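Local coordinates for inorganic pyrophosphatase (Shewanella sp. AS-11, PDB 6LL8), which probably catalyses the metal-dependent hydrolysis of pyrophosphate to two phosphates and binds magnesium and the substrate analogue imidodiphosphate, at residues Gly19-Ala24 against Ala34-Leu39; Thr62-Glu67 against Pro81-Gln86; Asp232-Ile237 against Glu262-Ser267. All coordinates share one frame; numbering follows the deposited sequence. Where two conformers were deposited one is given.

Contact 1: Gly19-Ala24 against Ala34-Leu39; sequences GAIALA and AIAARL
Ala36 sets its methyl against the first turn of Gly19-Ala24. Ala36 CB lies 3.5 Å from Ala20 O and also touches the Ala20 carbonyl carbon. Within the helix this oxygen accepts the bond from Ala24 N, and the methyl merely packs against it. Ala20 and Ala24 are one helical turn apart, and both point their CB at the strand. Ala20 CB is 4.1 Å from Ala36 CB, and Ala24 CB is 4.0 Å from the same methyl. Ala36 thus fits between the two helix alanines. Ala24 CB also rests 3.7 Å from the backbone N of Ala36. Further back along the strand, Ala34 CB packs against Ala24 O.

Ile21 can be followed outward. Ile21 CB leaves the helix pointing away from the strand and stays 4.8 Å from Ala36 CB. Ile21 CG1 sits beside its own backbone N (chi1 -67°), which brings it to 4.4 Å from Ala36 CB. Ile21 CD1 continues in an extended line and recedes to 5.7 Å from Ala36 CB, while CG2 branches off to the other side of CB. Elsewhere this side chain packs on Phe55 and on Ile136 and Ile139 of helix 134-147.

Small side chains let the axes of helix and strand come within 7.2 Å, and they run antiparallel, at 177°. This is the helix and second strand of a beta-alpha-beta unit: strand 4-7, helix 14-29, strand 34-38. The strand lies in the parallel sheet between 4-7 and 59-60, bonded through Ile35 and Ala37 to the first and through Arg38 to Glu59. Helix 14-29 is packed between this sheet and helix 134-147.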
# COMPACT_ATOMS: atom_id res chain seq x y z
N GLY A 19 8.68 3.68 4.66
CA GLY A 19 8.65 5.12 4.42
C GLY A 19 8.53 5.94 5.68
O GLY A 19 9.17 6.99 5.80
N ALA A 20 7.76 5.48 6.65
CA ALA A 20 7.69 6.20 7.94
C ALA A 20 9.07 6.22 8.60
O ALA A 20 9.49 7.26 9.11
CB ALA A 20 6.66 5.57 8.83
N ILE A 21 9.76 5.09 8.60
CA ILE A 21 11.12 5.01 9.20
C ILE A 21 12.05 5.95 8.44
O ILE A 21 12.80 6.73 9.04
CB ILE A 21 11.63 3.57 9.17
CG1 ILE A 21 10.80 2.68 10.09
CG2 ILE A 21 13.10 3.53 9.56
CD1 ILE A 21 11.10 1.20 9.96
N ALA A 22 12.03 5.87 7.12
CA ALA A 22 12.98 6.64 6.29
C ALA A 22 12.72 8.14 6.41
O ALA A 22 13.68 8.93 6.52
CB ALA A 22 12.88 6.18 4.86
N LEU A 23 11.46 8.57 6.38
CA LEU A 23 11.18 10.01 6.48
C LEU A 23 11.41 10.49 7.89
O LEU A 23 11.92 11.61 8.06
CB LEU A 23 9.77 10.31 5.99
CG LEU A 23 9.37 11.78 6.08
CD1 LEU A 23 10.32 12.71 5.39
CD2 LEU A 23 7.95 11.97 5.55
N ALA A 24 11.08 9.72 8.93
CA ALA A 24 11.39 10.18 10.30
C ALA A 24 12.89 10.40 10.45
O ALA A 24 13.32 11.38 11.08
CB ALA A 24 10.88 9.22 11.34
N ALA A 34 10.93 14.05 14.90
CA ALA A 34 9.98 13.14 14.26
C ALA A 34 10.04 11.76 14.90
O ALA A 34 11.12 11.31 15.34
CB ALA A 34 10.24 13.04 12.77
N ILE A 35 8.93 11.07 14.88
CA ILE A 35 8.78 9.67 15.36
C ILE A 35 8.04 8.91 14.26
O ILE A 35 6.94 9.31 13.87
CB ILE A 35 8.02 9.61 16.68
CG1 ILE A 35 8.78 10.36 17.78
CG2 ILE A 35 7.77 8.16 17.08
CD1 ILE A 35 7.95 10.64 18.99
N ALA A 36 8.58 7.78 13.82
CA ALA A 36 7.87 6.86 12.92
C ALA A 36 6.81 6.08 13.68
O ALA A 36 7.06 5.62 14.81
CB ALA A 36 8.82 5.91 12.27
N ALA A 37 5.65 5.91 13.10
CA ALA A 37 4.58 5.16 13.75
C ALA A 37 3.87 4.28 12.73
O ALA A 37 4.08 4.40 11.51
CB ALA A 37 3.62 6.08 14.46
N ARG A 38 3.01 3.42 13.25
CA ARG A 38 2.20 2.51 12.44
C ARG A 38 0.80 2.38 13.04
O ARG A 38 0.65 2.42 14.26
CB ARG A 38 2.83 1.14 12.28
CG ARG A 38 3.03 0.38 13.58
CD ARG A 38 3.87 -0.87 13.37
NE ARG A 38 4.28 -1.44 14.64
CZ ARG A 38 3.66 -2.39 15.32
NH1 ARG A 38 2.58 -2.98 14.87
NH2 ARG A 38 4.19 -2.79 16.46
N LEU A 39 -0.17 2.14 12.18
CA LEU A 39 -1.59 1.98 12.56
C LEU A 39 -2.02 0.53 12.66
O LEU A 39 -3.19 0.28 12.92
CB LEU A 39 -2.46 2.68 11.53
CG LEU A 39 -2.43 4.19 11.57
CD1 LEU A 39 -3.10 4.83 10.36
CD2 LEU A 39 -3.10 4.70 12.84

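Contact 2: Thr62-Glu67 against Pro81-Gln86; sequences TSYAGE and PDDIAQ
Asp83 OD2 receives two bonds from 62-67. Ala65 N gives Asp83 OD2 a weak one at 3.0 Å. Ser63 OG, in the conformer described, one of two, gives Asp83 OD2 a short one at 2.6 Å, from the syn side and somewhat out of the carboxylate plane. The other oxygen, Asp83 OD1, takes the N-H of Tyr64 N on its syn lone pair, at 2.8 Å and nearly straight (166°). Asp83 CG stands between its own backbone N and carbonyl carbon (chi1 66°), which turns the carboxylate toward the opposing loop. With an alanine here, Tyr64 N, Ala65 N and the Ser63 hydroxyl would probably lose their acceptor, and the turn that begins at Tyr64 would be less firmly held.

Gly66 N bonds Gln86 O at 2.8 Å. Gly66 has positive phi in a type II turn, Tyr64 to Glu67. Ala65 CB touches Gln86 CB at 3.7 Å. At the other end, Tyr64 CD1 meets Pro81 CG at 3.5 Å, the two side chains crossing at about a right angle. The Tyr64 hydroxyl bonds Lys61 O, and Lys61 makes a cation-pi contact with the ring. Two waters bridge Thr62 O to the backbone: water 1 to Asp82 N, water 2 weakly to Asp83 N.

These two loops precede strands 68-72 and 88-94 of the DHH-family sheet. Across the contact the carboxylate is held by neutral N-H and hydroxyl donors, which would probably favour its ionised form.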
# COMPACT_ATOMS: atom_id res chain seq x y z
N THR A 62 -2.52 4.68 17.56
CA THR A 62 -3.79 4.83 16.82
C THR A 62 -4.46 6.19 17.05
O THR A 62 -5.32 6.54 16.21
CB THR A 62 -4.72 3.66 17.08
OG1 THR A 62 -4.94 3.54 18.48
CG2 THR A 62 -4.14 2.38 16.53
N SER A 63 -4.15 6.90 18.10
CA SER A 63 -4.77 8.22 18.34
C SER A 63 -3.73 9.32 18.19
O SER A 63 -2.64 9.25 18.77
CB SER A 63 -5.48 8.29 19.64
OG SER A 63 -5.68 9.65 19.98
N TYR A 64 -4.11 10.29 17.41
CA TYR A 64 -3.20 11.39 17.04
C TYR A 64 -3.83 12.76 17.28
O TYR A 64 -3.22 13.77 16.91
CB TYR A 64 -2.79 11.29 15.56
CG TYR A 64 -1.96 10.07 15.30
CD1 TYR A 64 -2.57 8.85 15.14
CD2 TYR A 64 -0.58 10.12 15.24
CE1 TYR A 64 -1.84 7.71 14.92
CE2 TYR A 64 0.16 8.98 15.01
CZ TYR A 64 -0.46 7.77 14.83
OH TYR A 64 0.27 6.63 14.61
N ALA A 65 -4.96 12.84 17.97
CA ALA A 65 -5.53 14.16 18.28
C ALA A 65 -4.47 15.02 18.97
O ALA A 65 -3.79 14.53 19.90
CB ALA A 65 -6.73 14.04 19.16
N GLY A 66 -4.36 16.28 18.58
CA GLY A 66 -3.42 17.22 19.19
C GLY A 66 -2.00 17.11 18.67
O GLY A 66 -1.16 17.90 19.08
N GLU A 67 -1.72 16.12 17.85
CA GLU A 67 -0.37 15.88 17.31
C GLU A 67 -0.21 16.53 15.96
O GLU A 67 -1.21 16.85 15.30
CB GLU A 67 -0.11 14.38 17.17
CG GLU A 67 -0.29 13.58 18.45
CD GLU A 67 0.70 13.87 19.56
OE1 GLU A 67 1.72 14.54 19.34
OE2 GLU A 67 0.47 13.39 20.67
N PRO A 81 -5.57 7.87 10.53
CA PRO A 81 -6.05 7.66 11.90
C PRO A 81 -7.50 8.13 12.05
O PRO A 81 -7.88 9.12 11.46
CB PRO A 81 -5.07 8.50 12.73
CG PRO A 81 -3.81 8.58 11.89
CD PRO A 81 -4.32 8.67 10.47
N ASP A 82 -8.22 7.48 12.95
CA ASP A 82 -9.65 7.79 13.12
C ASP A 82 -9.84 9.24 13.57
O ASP A 82 -10.83 9.87 13.21
CB ASP A 82 -10.29 6.85 14.11
CG ASP A 82 -10.48 5.45 13.62
OD1 ASP A 82 -10.40 5.24 12.39
OD2 ASP A 82 -10.81 4.59 14.46
N ASP A 83 -8.91 9.78 14.36
CA ASP A 83 -9.03 11.13 14.94
C ASP A 83 -8.15 12.13 14.20
O ASP A 83 -7.81 13.17 14.76
CB ASP A 83 -8.80 11.10 16.44
CG ASP A 83 -7.40 10.71 16.87
OD1 ASP A 83 -6.57 10.34 16.00
OD2 ASP A 83 -7.12 10.78 18.08
N ILE A 84 -7.80 11.87 12.94
CA ILE A 84 -6.92 12.81 12.20
C ILE A 84 -7.54 14.21 12.11
O ILE A 84 -6.76 15.16 12.02
CB ILE A 84 -6.55 12.24 10.83
CG1 ILE A 84 -5.29 12.89 10.23
CG2 ILE A 84 -7.74 12.34 9.86
CD1 ILE A 84 -4.03 12.67 11.00
N ALA A 85 -8.86 14.37 12.14
CA ALA A 85 -9.44 15.73 12.05
C ALA A 85 -9.05 16.58 13.27
O ALA A 85 -9.14 17.80 13.16
CB ALA A 85 -10.94 15.69 11.88
N GLN A 86 -8.66 15.95 14.37
CA GLN A 86 -8.25 16.69 15.57
C GLN A 86 -6.73 16.76 15.68
O GLN A 86 -6.22 17.27 16.68
CB GLN A 86 -8.84 16.03 16.81
CG GLN A 86 -10.36 16.19 16.92
CD GLN A 86 -11.10 15.10 16.21
OE1 GLN A 86 -10.89 13.91 16.47
NE2 GLN A 86 -12.04 15.50 15.36
O HOH W 1 -6.78 5.35 14.21
O HOH W 2 -7.97 7.51 16.49

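Contact 3: Asp232-Ile237 against Glu262-Ser267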
# COMPACT_ATOMS: atom_id res chain seq x y z
N ASP A 232 -13.85 -20.22 0.65
CA ASP A 232 -13.75 -19.62 2.01
C ASP A 232 -13.50 -18.11 1.90
O ASP A 232 -14.08 -17.35 2.65
CB ASP A 232 -12.67 -20.31 2.86
CG ASP A 232 -12.98 -21.76 3.25
OD1 ASP A 232 -14.13 -22.12 3.13
OD2 ASP A 232 -12.04 -22.45 3.65
N LEU A 233 -12.68 -17.68 0.94
CA LEU A 233 -12.47 -16.23 0.73
C LEU A 233 -13.77 -15.57 0.28
O LEU A 233 -14.09 -14.47 0.75
CB LEU A 233 -11.36 -15.99 -0.27
CG LEU A 233 -9.96 -16.47 0.12
CD1 LEU A 233 -9.02 -16.36 -1.06
CD2 LEU A 233 -9.42 -15.69 1.29
N GLU A 234 -14.49 -16.22 -0.63
CA GLU A 234 -15.76 -15.67 -1.14
C GLU A 234 -16.77 -15.53 -0.00
O GLU A 234 -17.48 -14.51 0.09
CB GLU A 234 -16.29 -16.54 -2.27
CG GLU A 234 -15.40 -16.48 -3.50
CD GLU A 234 -15.90 -17.37 -4.62
OE1 GLU A 234 -15.99 -18.61 -4.39
OE2 GLU A 234 -16.16 -16.83 -5.70
N ALA A 235 -16.86 -16.54 0.86
CA ALA A 235 -17.80 -16.48 2.00
C ALA A 235 -17.35 -15.35 2.92
O ALA A 235 -18.19 -14.62 3.47
CB ALA A 235 -17.84 -17.79 2.74
N ASP A 236 -16.05 -15.20 3.10
CA ASP A 236 -15.56 -14.20 4.05
C ASP A 236 -15.78 -12.77 3.57
O ASP A 236 -16.14 -11.90 4.39
CB ASP A 236 -14.10 -14.43 4.41
CG ASP A 236 -13.74 -13.64 5.64
OD1 ASP A 236 -14.31 -13.93 6.75
OD2 ASP A 236 -12.97 -12.68 5.48
N ILE A 237 -15.62 -12.50 2.27
CA ILE A 237 -15.84 -11.12 1.78
C ILE A 237 -17.33 -10.75 1.91
O ILE A 237 -17.62 -9.58 2.14
CB ILE A 237 -15.27 -10.84 0.40
CG1 ILE A 237 -15.91 -11.68 -0.70
CG2 ILE A 237 -13.76 -10.98 0.43
CD1 ILE A 237 -15.46 -11.28 -2.09
N GLU A 262 -7.34 -12.32 -10.62
CA GLU A 262 -8.74 -12.73 -10.52
C GLU A 262 -9.38 -11.87 -9.45
O GLU A 262 -8.87 -11.86 -8.32
CB GLU A 262 -8.83 -14.21 -10.18
CG GLU A 262 -10.27 -14.67 -10.16
CD GLU A 262 -10.51 -16.14 -9.98
OE1 GLU A 262 -9.92 -16.68 -9.07
OE2 GLU A 262 -11.32 -16.68 -10.72
N MET A 263 -10.47 -11.22 -9.76
CA MET A 263 -11.18 -10.42 -8.77
C MET A 263 -12.41 -11.17 -8.29
O MET A 263 -13.23 -11.58 -9.10
CB MET A 263 -11.60 -9.07 -9.35
CG MET A 263 -12.25 -8.15 -8.34
SD MET A 263 -12.91 -6.63 -9.05
CE MET A 263 -11.41 -5.64 -9.09
N LEU A 264 -12.51 -11.33 -6.99
CA LEU A 264 -13.71 -11.86 -6.30
C LEU A 264 -14.56 -10.65 -5.92
O LEU A 264 -14.00 -9.69 -5.34
CB LEU A 264 -13.32 -12.68 -5.08
CG LEU A 264 -12.27 -13.77 -5.28
CD1 LEU A 264 -12.00 -14.51 -3.98
CD2 LEU A 264 -12.64 -14.72 -6.39
N VAL A 265 -15.86 -10.68 -6.17
CA VAL A 265 -16.72 -9.50 -6.03
C VAL A 265 -17.97 -9.87 -5.25
O VAL A 265 -18.72 -10.79 -5.67
CB VAL A 265 -17.12 -8.97 -7.42
CG1 VAL A 265 -18.05 -7.76 -7.31
CG2 VAL A 265 -15.90 -8.65 -8.28
N VAL A 266 -18.28 -9.08 -4.24
CA VAL A 266 -19.64 -9.03 -3.64
C VAL A 266 -20.06 -7.57 -3.63
O VAL A 266 -19.30 -6.73 -3.20
CB VAL A 266 -19.69 -9.67 -2.25
CG1 VAL A 266 -19.44 -11.16 -2.36
CG2 VAL A 266 -18.70 -9.05 -1.28
N SER A 267 -21.20 -7.27 -4.23
CA SER A 267 -21.57 -5.86 -4.45
C SER A 267 -23.07 -5.68 -4.44
O SER A 267 -23.79 -6.52 -5.00
CB SER A 267 -21.01 -5.40 -5.77
OG SER A 267 -21.26 -4.03 -5.99
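Ile237 reaches across from the helix to Leu264 and Val266 at once. Its CG1 stands between its own backbone N and carbonyl carbon (chi1 63°), and Ile237 CD1 extends from there to lie 3.9 Å from Leu264 CB, beside the Leu264 carbonyl oxygen. Val266 has two conformers. In the one described, Ile237 CG1 is 3.9 Å from Val266 CG2, and Val266 CG2 also comes to 3.6 Å from Ile237 O.

Helix 230-243 joins the parallel strands 211-220 and 248-255 in a beta-alpha-beta crossover of the DHHA2 domain. Strand 260-267 follows 248-255 as its antiparallel neighbour, and the helix extends over it too. The helix and strand segments run in similar directions, 32° apart, with axes 8.7 Å from each other.

Leu264 CG lies beside its backbone N, chi1 -51°. With chi2 extended as well, Leu264 CD1 reaches the helix, where it touches Leu233 CB and Glu234 CG, each at 4.0 Å. Glu234 crosses Leu264 at about a right angle. Its CG meets the leucine methyl, while OE2 goes on to a salt bridge with Arg285 on strand 285-289. Leu233 and Ile237 also pack on Val199 of helix 195-199.

In the fold
Along the chain the contacts follow one another, each closing before the next opens. Contacts 1 and 2 both belong to the DHH-family part, with centres 16 Å apart. Contact 1 includes strand 34-38 of its parallel beta-sheet, and contact 2 joins two loops leading into strands of it. They touch directly: Ala37 CB lies 3.4 Å from Tyr64 OH, and Leu39 packs on Thr62, Tyr64 and Pro81. The two contacts thus adjoin through Ala37 and Leu39. Contact 3 is in the DHHA2 domain, on its mixed beta-sheet, about 33 Å from contact 1 and 32 Å from contact 2 between centres. The imidodiphosphate pocket draws residues from both parts, including His9 and Asp73 from the first and Lys204 and Arg294 from the second.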